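Local coordinates for sulfur oxidation protein soxB (Thermus thermophilus, PDB 2WDD) that hydrolyses a sulfur-sulfur bond, probably that of a cysteine S-thiosulfonate, in the Sox sulfur oxidation pathway, using a site that holds two manganese ions, at residues A[133-138]-A[162-167]; A[425-430]-A[505-510]; A[147-152]-A[178-183]; A[218-223]-A[262-267]. One frame throughout, in Å; residues are numbered along the deposited sequence.

Interaction 1: A[133-138]-A[162-167]. With MN (manganese (II) ion), chain H.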
# COMPACT_ATOMS: atom_id res chain seq x y z
N THR A 133 -7.83 1.08 4.05
CA THR A 133 -8.26 0.03 4.94
C THR A 133 -9.46 -0.74 4.40
O THR A 133 -9.51 -1.97 4.50
CB THR A 133 -8.66 0.64 6.30
OG1 THR A 133 -7.60 1.50 6.76
CG2 THR A 133 -8.95 -0.45 7.34
N TRP A 134 -10.45 -0.01 3.92
CA TRP A 134 -11.75 -0.58 3.57
C TRP A 134 -11.87 -1.43 2.33
O TRP A 134 -12.90 -2.10 2.15
CB TRP A 134 -12.79 0.54 3.44
CG TRP A 134 -13.04 1.34 4.69
CD1 TRP A 134 -12.63 1.06 5.97
CD2 TRP A 134 -13.87 2.50 4.77
NE1 TRP A 134 -13.12 2.01 6.84
CE2 TRP A 134 -13.89 2.90 6.13
CE3 TRP A 134 -14.55 3.27 3.83
CZ2 TRP A 134 -14.55 4.05 6.55
CZ3 TRP A 134 -15.23 4.40 4.26
CH2 TRP A 134 -15.23 4.77 5.61
N THR A 135 -10.89 -1.32 1.45
CA THR A 135 -10.98 -1.91 0.13
C THR A 135 -9.97 -3.00 -0.18
O THR A 135 -9.04 -3.26 0.60
CB THR A 135 -10.82 -0.77 -0.91
OG1 THR A 135 -9.62 -0.04 -0.63
CG2 THR A 135 -12.00 0.19 -0.82
N ASN A 136 -10.16 -3.61 -1.35
CA ASN A 136 -9.20 -4.55 -1.93
C ASN A 136 -9.02 -5.91 -1.27
O ASN A 136 -7.91 -6.39 -1.09
CB ASN A 136 -7.85 -3.85 -2.14
CG ASN A 136 -8.02 -2.44 -2.65
OD1 ASN A 136 -7.61 -1.48 -2.00
ND2 ASN A 136 -8.64 -2.30 -3.81
N SER A 137 -10.14 -6.56 -0.97
CA SER A 137 -10.09 -7.89 -0.39
C SER A 137 -11.42 -8.56 -0.64
O SER A 137 -12.37 -7.90 -1.02
CB SER A 137 -9.82 -7.83 1.12
OG SER A 137 -10.98 -7.38 1.82
N GLY A 138 -11.48 -9.87 -0.43
CA GLY A 138 -12.72 -10.59 -0.60
C GLY A 138 -13.78 -10.06 0.34
O GLY A 138 -14.89 -9.73 -0.08
N SER A 162 -7.74 8.64 4.53
CA SER A 162 -8.19 7.86 3.38
C SER A 162 -7.44 8.00 2.07
O SER A 162 -6.69 8.93 1.84
CB SER A 162 -9.65 8.25 3.11
OG SER A 162 -9.70 9.55 2.53
N HIS A 163 -7.73 7.04 1.19
CA HIS A 163 -7.27 7.02 -0.18
C HIS A 163 -8.18 6.09 -0.99
O HIS A 163 -9.17 6.56 -1.58
CB HIS A 163 -5.80 6.63 -0.32
CG HIS A 163 -5.39 6.38 -1.75
ND1 HIS A 163 -4.24 5.70 -2.08
CD2 HIS A 163 -6.01 6.66 -2.92
CE1 HIS A 163 -4.15 5.59 -3.39
NE2 HIS A 163 -5.22 6.16 -3.93
N TRP A 164 -7.90 4.79 -0.99
CA TRP A 164 -8.70 3.84 -1.77
C TRP A 164 -10.15 3.73 -1.32
O TRP A 164 -10.99 3.22 -2.06
CB TRP A 164 -8.06 2.45 -1.84
CG TRP A 164 -6.98 2.36 -2.88
CD1 TRP A 164 -5.66 2.71 -2.74
CD2 TRP A 164 -7.11 1.83 -4.20
NE1 TRP A 164 -4.98 2.47 -3.91
CE2 TRP A 164 -5.85 1.93 -4.82
CE3 TRP A 164 -8.19 1.32 -4.93
CZ2 TRP A 164 -5.65 1.55 -6.15
CZ3 TRP A 164 -7.98 0.93 -6.24
CH2 TRP A 164 -6.72 1.05 -6.84
N GLU A 165 -10.44 4.20 -0.12
CA GLU A 165 -11.80 4.21 0.40
C GLU A 165 -12.74 4.83 -0.63
O GLU A 165 -13.88 4.37 -0.82
CB GLU A 165 -11.83 5.09 1.65
CG GLU A 165 -11.41 4.39 2.94
CD GLU A 165 -9.94 3.99 3.00
OE1 GLU A 165 -9.08 4.69 2.41
OE2 GLU A 165 -9.66 3.01 3.73
N TRP A 166 -12.27 5.88 -1.28
CA TRP A 166 -13.10 6.59 -2.24
C TRP A 166 -13.50 5.81 -3.48
O TRP A 166 -14.36 6.27 -4.22
CB TRP A 166 -12.48 7.93 -2.60
CG TRP A 166 -12.39 8.81 -1.39
CD1 TRP A 166 -11.32 8.95 -0.56
CD2 TRP A 166 -13.47 9.53 -0.78
NE1 TRP A 166 -11.65 9.74 0.52
CE2 TRP A 166 -12.97 10.12 0.41
CE3 TRP A 166 -14.81 9.76 -1.12
CZ2 TRP A 166 -13.74 10.94 1.23
CZ3 TRP A 166 -15.59 10.55 -0.29
CH2 TRP A 166 -15.05 11.14 0.87
N THR A 167 -12.88 4.65 -3.71
CA THR A 167 -13.25 3.85 -4.87
C THR A 167 -14.56 3.12 -4.63
O THR A 167 -15.06 2.42 -5.51
CB THR A 167 -12.12 2.90 -5.34
OG1 THR A 167 -11.85 1.93 -4.33
CG2 THR A 167 -10.86 3.69 -5.67
MN MN H . -2.69 4.68 -0.83
O HOH W 1 -11.11 -0.65 -5.18
O HOH W 2 -1.34 3.06 -0.96
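Glu165 lays its CG methylene over one face of the Trp134 indole, toward the rim, with CG 3.5 Å from CE3; the carboxylate plane is turned 73° from the ring. The chain bends at chi2 (68°), which brings the acid back to the backbone of the other loop. There OE2 accepts two consecutive amides, both nearly straight: Thr133 N at 2.7 Å, on the syn side of OE2, and Trp134 N at 3.1 Å, on the anti side and well out of the carboxylate plane. OE1 takes the amide of His163, so one acid joins both loops; glutamate suits the place because its aliphatic stem packs on indole while its end collects N-H groups. Farther along, Thr135 OG1 sits 3.2 Å from Trp164 CB and bonds to Asn136 OD1, approaching from above the amide plane. That OD1 lies over the Trp164 indole face, toward the rim, and also bonds to His38, a ligand of the other manganese; ND2 approaches the indole obliquely. Trp164 also lies beside the bound sulfate. His163 binds a manganese ion through ND1 (2.2 Å); Asp132, His263, His286 and a water complete its shell, and Asp132 also accepts from Trp164 N. The two loops follow neighbouring parallel strands, 124-129 and 159-160, and carry metal ligands at the strand ends, the arrangement of dinuclear metallophosphatase-like domains.

Interaction 2: A[425-430]-A[505-510]; sequences TGFTYP and AAYGGR
Thr425 touches Tyr507 through its methyl: CG2 lies 3.8 Å from the phenol OH and reaches CE1 as well. Its hydroxyl is turned to another task, bonding to the carbonyl of Leu421, four residues earlier. Gly426, the centre of an inverse gamma turn, kinks the chain just before Phe427. The Phe427 ring meets two neighbours. Over one face comes Gly508 CA, 3.9 Å from the ring centroid in a CH-pi contact; this close approach to the ring and the positive phi of Gly508 (76°) both suit a residue with no side chain. Phe427 CE2 meets the edge of the Tyr507 ring at CE1 (3.8 Å), the planes nearly perpendicular. Tyr507 has CG between its backbone N and carbonyl carbon (chi1 73°), which turns the ring toward Phe427 and Thr425. Tyr429 then reaches toward Gly508, with CE1 4.1 Å from the carbonyl carbon. Two waters bridge this pair: one donates to Tyr429 O and accepts from Gly508 N, while the other lies 2.6 Å from Tyr429 OH and donates to Gly508 O. The phenol is also bonded to His226 ND1. Pro430 closes the walk, its carbonyl oxygen lying near Tyr507 CB. The contact joins the loop between helix 418-425 and strand 431-438 to strand 501-507 and the turn beyond it, within the C-terminal domain of the 5'-nucleotidase family, on the side that faces the manganese site.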
# COMPACT_ATOMS: atom_id res chain seq x y z
N THR A 425 -6.38 -8.29 -7.20
CA THR A 425 -7.09 -7.60 -8.27
C THR A 425 -8.46 -7.07 -7.89
O THR A 425 -9.28 -6.77 -8.77
CB THR A 425 -7.23 -8.51 -9.53
OG1 THR A 425 -8.09 -9.62 -9.23
CG2 THR A 425 -5.88 -9.02 -10.02
N GLY A 426 -8.70 -6.95 -6.59
CA GLY A 426 -9.97 -6.49 -6.06
C GLY A 426 -10.23 -5.00 -6.19
O GLY A 426 -10.50 -4.32 -5.19
N PHE A 427 -10.11 -4.48 -7.41
CA PHE A 427 -10.48 -3.09 -7.71
C PHE A 427 -12.01 -3.07 -7.79
O PHE A 427 -12.61 -4.03 -8.27
CB PHE A 427 -10.02 -2.70 -9.12
CG PHE A 427 -8.53 -2.66 -9.29
CD1 PHE A 427 -7.84 -1.45 -9.26
CD2 PHE A 427 -7.81 -3.82 -9.56
CE1 PHE A 427 -6.46 -1.39 -9.45
CE2 PHE A 427 -6.43 -3.78 -9.73
CZ PHE A 427 -5.75 -2.58 -9.65
N THR A 428 -12.63 -1.95 -7.45
CA THR A 428 -14.07 -1.86 -7.65
C THR A 428 -14.33 -1.63 -9.15
O THR A 428 -15.49 -1.63 -9.58
CB THR A 428 -14.70 -0.71 -6.84
OG1 THR A 428 -14.00 0.50 -7.13
CG2 THR A 428 -14.70 -1.02 -5.33
N TYR A 429 -13.27 -1.37 -9.91
CA TYR A 429 -13.33 -1.17 -11.37
C TYR A 429 -12.30 -2.13 -11.97
O TYR A 429 -11.24 -1.72 -12.42
CB TYR A 429 -13.00 0.28 -11.77
CG TYR A 429 -11.76 0.88 -11.12
CD1 TYR A 429 -10.61 1.12 -11.87
CD2 TYR A 429 -11.78 1.27 -9.78
CE1 TYR A 429 -9.49 1.70 -11.29
CE2 TYR A 429 -10.64 1.84 -9.19
CZ TYR A 429 -9.52 2.07 -9.95
OH TYR A 429 -8.41 2.65 -9.37
N PRO A 430 -12.58 -3.44 -11.91
CA PRO A 430 -11.63 -4.49 -12.28
C PRO A 430 -11.62 -4.88 -13.75
O PRO A 430 -10.94 -5.84 -14.14
CB PRO A 430 -12.12 -5.67 -11.45
CG PRO A 430 -13.63 -5.50 -11.51
CD PRO A 430 -13.85 -4.00 -11.40
N ALA A 505 -3.62 -5.07 -23.69
CA ALA A 505 -4.64 -5.36 -22.69
C ALA A 505 -4.20 -4.62 -21.44
O ALA A 505 -3.01 -4.45 -21.21
CB ALA A 505 -4.74 -6.86 -22.42
N ALA A 506 -5.16 -4.11 -20.67
CA ALA A 506 -4.82 -3.39 -19.45
C ALA A 506 -5.98 -3.45 -18.49
O ALA A 506 -7.13 -3.54 -18.91
CB ALA A 506 -4.50 -1.93 -19.76
N TYR A 507 -5.69 -3.37 -17.20
CA TYR A 507 -6.74 -3.31 -16.19
C TYR A 507 -6.20 -2.49 -15.02
O TYR A 507 -4.98 -2.32 -14.87
CB TYR A 507 -7.14 -4.72 -15.71
CG TYR A 507 -6.12 -5.39 -14.82
CD1 TYR A 507 -6.25 -5.34 -13.44
CD2 TYR A 507 -5.07 -6.13 -15.36
CE1 TYR A 507 -5.35 -5.96 -12.61
CE2 TYR A 507 -4.13 -6.74 -14.52
CZ TYR A 507 -4.29 -6.65 -13.14
OH TYR A 507 -3.42 -7.26 -12.26
N GLY A 508 -7.12 -1.93 -14.23
CA GLY A 508 -6.77 -1.16 -13.04
C GLY A 508 -6.24 0.24 -13.26
O GLY A 508 -5.63 0.82 -12.34
N GLY A 509 -6.48 0.82 -14.44
CA GLY A 509 -5.99 2.15 -14.74
C GLY A 509 -6.79 2.85 -15.82
O GLY A 509 -7.99 2.62 -15.97
N ARG A 510 -6.11 3.70 -16.58
CA ARG A 510 -6.75 4.51 -17.62
C ARG A 510 -6.11 4.37 -18.99
O ARG A 510 -6.41 5.14 -19.90
CB ARG A 510 -6.64 5.99 -17.25
CG ARG A 510 -7.49 6.38 -16.09
CD ARG A 510 -7.20 7.81 -15.69
NE ARG A 510 -8.03 8.19 -14.58
CZ ARG A 510 -8.19 9.44 -14.16
NH1 ARG A 510 -7.56 10.43 -14.78
NH2 ARG A 510 -8.99 9.68 -13.14
O HOH W 3 -9.85 -1.80 -14.76
O HOH W 4 -6.02 2.00 -10.06

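Interaction 3: A[147-152]-A[178-183]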
# COMPACT_ATOMS: atom_id res chain seq x y z
N ALA A 147 -17.95 -4.80 6.16
CA ALA A 147 -17.34 -5.72 7.12
C ALA A 147 -16.03 -5.18 7.70
O ALA A 147 -15.70 -5.42 8.86
CB ALA A 147 -17.13 -7.09 6.49
N VAL A 148 -15.27 -4.45 6.88
CA VAL A 148 -14.03 -3.87 7.37
C VAL A 148 -14.31 -2.80 8.43
O VAL A 148 -13.60 -2.72 9.43
CB VAL A 148 -13.19 -3.29 6.22
CG1 VAL A 148 -11.84 -2.79 6.76
CG2 VAL A 148 -13.00 -4.32 5.12
N VAL A 149 -15.32 -1.97 8.19
CA VAL A 149 -15.69 -0.92 9.13
C VAL A 149 -16.16 -1.56 10.43
O VAL A 149 -15.80 -1.11 11.53
CB VAL A 149 -16.79 0.01 8.56
CG1 VAL A 149 -17.20 1.04 9.62
CG2 VAL A 149 -16.30 0.70 7.29
N ARG A 150 -16.96 -2.61 10.32
CA ARG A 150 -17.43 -3.29 11.52
C ARG A 150 -16.26 -3.84 12.31
O ARG A 150 -16.26 -3.82 13.54
CB ARG A 150 -18.45 -4.39 11.18
CG ARG A 150 -19.77 -3.82 10.69
CD ARG A 150 -20.90 -4.85 10.63
NE ARG A 150 -22.14 -4.24 10.16
CZ ARG A 150 -22.96 -3.52 10.92
NH1 ARG A 150 -22.69 -3.33 12.21
NH2 ARG A 150 -24.06 -2.98 10.40
N TRP A 151 -15.22 -4.28 11.60
CA TRP A 151 -14.02 -4.75 12.29
C TRP A 151 -13.31 -3.59 12.99
O TRP A 151 -12.90 -3.71 14.15
CB TRP A 151 -13.07 -5.48 11.35
CG TRP A 151 -11.73 -5.59 11.97
CD1 TRP A 151 -11.38 -6.39 13.03
CD2 TRP A 151 -10.59 -4.77 11.70
NE1 TRP A 151 -10.09 -6.14 13.40
CE2 TRP A 151 -9.58 -5.14 12.61
CE3 TRP A 151 -10.32 -3.75 10.77
CZ2 TRP A 151 -8.32 -4.55 12.61
CZ3 TRP A 151 -9.07 -3.17 10.78
CH2 TRP A 151 -8.09 -3.56 11.70
N GLN A 152 -13.18 -2.45 12.32
CA GLN A 152 -12.54 -1.30 12.96
C GLN A 152 -13.26 -0.98 14.27
O GLN A 152 -12.63 -0.64 15.27
CB GLN A 152 -12.59 -0.07 12.05
CG GLN A 152 -11.60 -0.06 10.89
CD GLN A 152 -11.83 1.14 9.99
OE1 GLN A 152 -12.95 1.36 9.52
NE2 GLN A 152 -10.80 1.94 9.78
N GLY A 178 -20.93 6.79 8.66
CA GLY A 178 -21.99 6.80 9.65
C GLY A 178 -21.81 5.63 10.60
O GLY A 178 -22.09 5.73 11.80
N LEU A 179 -21.35 4.51 10.05
CA LEU A 179 -21.13 3.30 10.83
C LEU A 179 -19.83 3.36 11.65
O LEU A 179 -19.78 2.89 12.77
CB LEU A 179 -21.15 2.07 9.93
CG LEU A 179 -20.87 0.70 10.57
CD1 LEU A 179 -21.99 0.33 11.55
CD2 LEU A 179 -20.72 -0.36 9.48
N PHE A 180 -18.78 3.91 11.04
CA PHE A 180 -17.47 4.06 11.69
C PHE A 180 -17.57 4.83 13.01
O PHE A 180 -18.00 5.98 13.03
CB PHE A 180 -16.55 4.78 10.70
CG PHE A 180 -15.13 4.95 11.18
CD1 PHE A 180 -14.38 3.85 11.57
CD2 PHE A 180 -14.54 6.21 11.22
CE1 PHE A 180 -13.06 4.01 11.99
CE2 PHE A 180 -13.23 6.37 11.64
CZ PHE A 180 -12.49 5.28 12.02
N ARG A 181 -17.16 4.20 14.11
CA ARG A 181 -17.26 4.84 15.43
C ARG A 181 -16.09 5.75 15.76
O ARG A 181 -16.15 6.56 16.68
CB ARG A 181 -17.50 3.81 16.52
CG ARG A 181 -18.87 3.14 16.42
CD ARG A 181 -18.98 1.93 17.34
NE ARG A 181 -18.63 2.26 18.72
CZ ARG A 181 -19.47 2.80 19.59
NH1 ARG A 181 -20.72 3.05 19.23
NH2 ARG A 181 -19.07 3.07 20.83
N GLY A 182 -15.01 5.65 14.99
CA GLY A 182 -13.87 6.52 15.19
C GLY A 182 -14.20 7.86 14.56
O GLY A 182 -15.32 8.06 14.06
N GLU A 183 -13.24 8.77 14.59
CA GLU A 183 -13.40 10.09 14.00
C GLU A 183 -12.52 10.24 12.76
O GLU A 183 -11.29 10.24 12.86
CB GLU A 183 -13.10 11.21 15.00
CG GLU A 183 -13.25 12.57 14.34
CD GLU A 183 -13.05 13.72 15.29
OE1 GLU A 183 -13.42 14.84 14.90
OE2 GLU A 183 -12.50 13.52 16.39
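Val149 and Phe180 mark the closest backbone approach, their CA atoms 5.9 Å apart, where the middle of helix 146-155 meets the C-terminal end of helix 170-179. This is helix packing in the alpha/beta domain of a metallophosphatase-like fold, beside the sheet containing strands 124-129 and 159-160. Helix 170-179 gives way at Phe180, the first residue to leave helical angles, and the chain then heads for the edge strand 183-184. Asn153 helps hold this exit, its amide bonding to Leu179 O and Arg181 N. The centre of the interface is apolar. Val149 CG1 lies 3.6 Å from Phe180 N and 3.8 Å from Leu179 CD2, so a compact beta-branched residue suits a place where the backbones come near each other. Leu179 has CG anti to its backbone N (chi1 177°), which sends both methyls toward the first helix. CD2 sits over the centre of the Arg150 guanidinium, and CD1 comes 3.8 Å from NH1. Arginine does double duty at this rim: the face of its flat group packs on leucine, while NE makes a salt bridge with Glu146 one turn earlier. Phe180 CG is likewise anti to its backbone N (chi1 -177°), and its ring reaches Gln152, with Gly182 N over the centre of one face and Met160 of strand 159-160 nearby. Gln152 runs out extended beside this ring, amide and ring planes only 26° apart. Both ends of the amide have polar partners, NE2 donating to Asp129 OD2 and OE1 accepting from Trp134 NE1; that same OE1 also lies 3.5 Å from Phe180 CD1.

Interaction 4: A[218-223]-A[262-267]. With MN (manganese (II) ion), chain H; TBU (tertiary-butyl alcohol), chain E.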
# COMPACT_ATOMS: atom_id res chain seq x y z
N SER A 218 -5.51 13.12 3.71
CA SER A 218 -5.84 12.05 2.77
C SER A 218 -5.00 12.20 1.49
O SER A 218 -4.42 13.25 1.22
CB SER A 218 -7.33 12.08 2.44
OG SER A 218 -8.07 11.52 3.51
N TYR A 219 -4.95 11.14 0.69
CA TYR A 219 -4.13 11.15 -0.52
C TYR A 219 -4.54 12.30 -1.44
O TYR A 219 -5.71 12.41 -1.80
CB TYR A 219 -4.31 9.83 -1.26
CG TYR A 219 -3.36 9.62 -2.42
CD1 TYR A 219 -1.99 9.75 -2.26
CD2 TYR A 219 -3.85 9.24 -3.66
CE1 TYR A 219 -1.12 9.54 -3.32
CE2 TYR A 219 -2.98 9.02 -4.73
CZ TYR A 219 -1.63 9.16 -4.55
OH TYR A 219 -0.77 8.93 -5.61
N PRO A 220 -3.58 13.14 -1.86
CA PRO A 220 -3.93 14.31 -2.68
C PRO A 220 -4.23 14.02 -4.15
O PRO A 220 -4.74 14.90 -4.86
CB PRO A 220 -2.70 15.21 -2.57
CG PRO A 220 -1.59 14.30 -2.16
CD PRO A 220 -2.20 13.23 -1.32
N TYR A 221 -3.90 12.82 -4.61
CA TYR A 221 -4.05 12.51 -6.03
C TYR A 221 -5.18 11.54 -6.37
O TYR A 221 -5.14 10.87 -7.40
CB TYR A 221 -2.71 12.04 -6.59
CG TYR A 221 -1.59 12.99 -6.26
CD1 TYR A 221 -1.58 14.29 -6.73
CD2 TYR A 221 -0.55 12.60 -5.42
CE1 TYR A 221 -0.56 15.17 -6.41
CE2 TYR A 221 0.49 13.46 -5.11
CZ TYR A 221 0.48 14.75 -5.61
OH TYR A 221 1.49 15.62 -5.29
N VAL A 222 -6.20 11.51 -5.53
CA VAL A 222 -7.34 10.63 -5.77
C VAL A 222 -7.99 10.87 -7.13
O VAL A 222 -8.42 9.92 -7.80
CB VAL A 222 -8.37 10.72 -4.62
CG1 VAL A 222 -9.56 9.81 -4.88
CG2 VAL A 222 -7.72 10.38 -3.28
N LYS A 223 -8.14 12.13 -7.52
CA LYS A 223 -8.84 12.45 -8.76
C LYS A 223 -8.21 11.92 -10.05
O LYS A 223 -8.93 11.49 -10.96
CB LYS A 223 -9.19 13.94 -8.83
CG LYS A 223 -9.99 14.42 -7.63
CD LYS A 223 -10.71 15.73 -7.89
CE LYS A 223 -11.89 15.54 -8.84
NZ LYS A 223 -13.10 15.00 -8.16
N SER A 262 -0.92 10.71 8.03
CA SER A 262 -0.87 11.01 6.61
C SER A 262 -1.07 9.87 5.63
O SER A 262 -0.60 8.74 5.85
CB SER A 262 0.52 11.58 6.32
OG SER A 262 0.62 12.07 4.99
N HIS A 263 -1.70 10.20 4.50
CA HIS A 263 -1.78 9.27 3.38
C HIS A 263 -1.24 9.99 2.14
O HIS A 263 -1.71 9.75 1.03
CB HIS A 263 -3.18 8.70 3.13
CG HIS A 263 -3.14 7.37 2.45
ND1 HIS A 263 -3.28 6.17 3.13
CD2 HIS A 263 -2.88 7.04 1.16
CE1 HIS A 263 -3.12 5.17 2.28
NE2 HIS A 263 -2.88 5.67 1.08
N ASN A 264 -0.23 10.83 2.33
CA ASN A 264 0.38 11.55 1.21
C ASN A 264 1.38 10.68 0.45
O ASN A 264 1.66 10.95 -0.72
CB ASN A 264 1.20 12.76 1.70
CG ASN A 264 0.35 13.94 2.13
OD1 ASN A 264 -0.64 14.28 1.49
ND2 ASN A 264 0.81 14.65 3.16
N GLY A 265 2.03 9.75 1.17
CA GLY A 265 3.16 8.97 0.68
C GLY A 265 4.37 9.48 1.45
O GLY A 265 4.49 10.69 1.69
N MET A 266 5.27 8.59 1.87
CA MET A 266 6.38 9.02 2.70
C MET A 266 7.33 10.07 2.15
O MET A 266 7.83 10.89 2.92
CB MET A 266 7.15 7.83 3.29
CG MET A 266 7.96 8.21 4.51
SD MET A 266 8.63 6.76 5.35
CE MET A 266 9.82 6.14 4.17
N GLN A 267 7.61 10.05 0.85
CA GLN A 267 8.53 11.03 0.29
C GLN A 267 7.88 12.40 0.28
O GLN A 267 8.53 13.41 0.56
CB GLN A 267 8.96 10.63 -1.12
CG GLN A 267 9.62 9.25 -1.18
CD GLN A 267 10.78 9.13 -0.20
OE1 GLN A 267 11.69 9.96 -0.19
NE2 GLN A 267 10.75 8.08 0.63
MN MN H . -2.69 4.68 -0.83
O TBU E . -8.33 17.01 -6.17
C TBU E . -7.84 18.01 -7.10
C1 TBU E . -8.66 19.27 -6.99
C2 TBU E . -6.38 18.43 -6.89
C3 TBU E . -7.99 17.46 -8.51
O HOH W 2 -1.34 3.06 -0.96
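Two carbonyl oxygens of the opposing segment, those of His263 and Asn264, lie at the edge of the Tyr219 ring near its plane, while the amide nitrogen of Tyr221 sits over one face, toward the rim. His263 O is the closer, 3.3 Å from Tyr219 CD1, and it also receives a CA-H...O contact from Tyr219 CA at 3.2 Å. An aromatic edge suits this spot, since its weakly positive C-H groups can face oxygens that a ring face would meet less well. The imidazole of His263 packs its CD2 against Tyr219 CB at 4.0 Å. With CG roughly anti to its backbone N (chi1 -154°), His263 swings to the metal, and NE2 binds manganese at 2.2 Å; ND1 is bonded to the carbonyl of Gly130, which fixes the ring's rotation. Pro220 touches Asn264 at about a right angle, CD to OD1 at 3.4 Å, while the chief polar partner of Asn264 is Asp269. Ser262 OG, two residues before Asn264, accepts from Asn264 N (3.1 Å), an ST turn that shapes the bend leading into helix 266-273. On the other segment a type I turn from Tyr219 to Val222 leads into helix 222-225, whose Lys223 lines a tertiary-butyl alcohol pocket. Both loops leave the C-terminal ends of adjacent parallel strands, 210-217 and 257-262, the usual place for histidine ligands in a metallophosphatase-like dinuclear site.

Interactions 1 and 4 share one manganese ion and its water, and the loops carrying them also touch directly: Ser162 OG lies 2.7 Å from Ser218 OG, and Ser162 O 3.0 Å from Tyr219 N. Interaction 2 brings the C-terminal domain to the same site. Its loop reaches interaction 1 through Thr167 O and Thr428 OG1 (2.7 Å) and through Asn136 ND2 and Gly426 O (3.1 Å), while Trp164 packs on Phe427 and Tyr429. Arg510 NH2 reaches Lys223 O of interaction 4. Interaction 3 stands behind interaction 1, backing Trp134 through Val149; its Gln152 side chain is about 13 Å from a bound manganese ion.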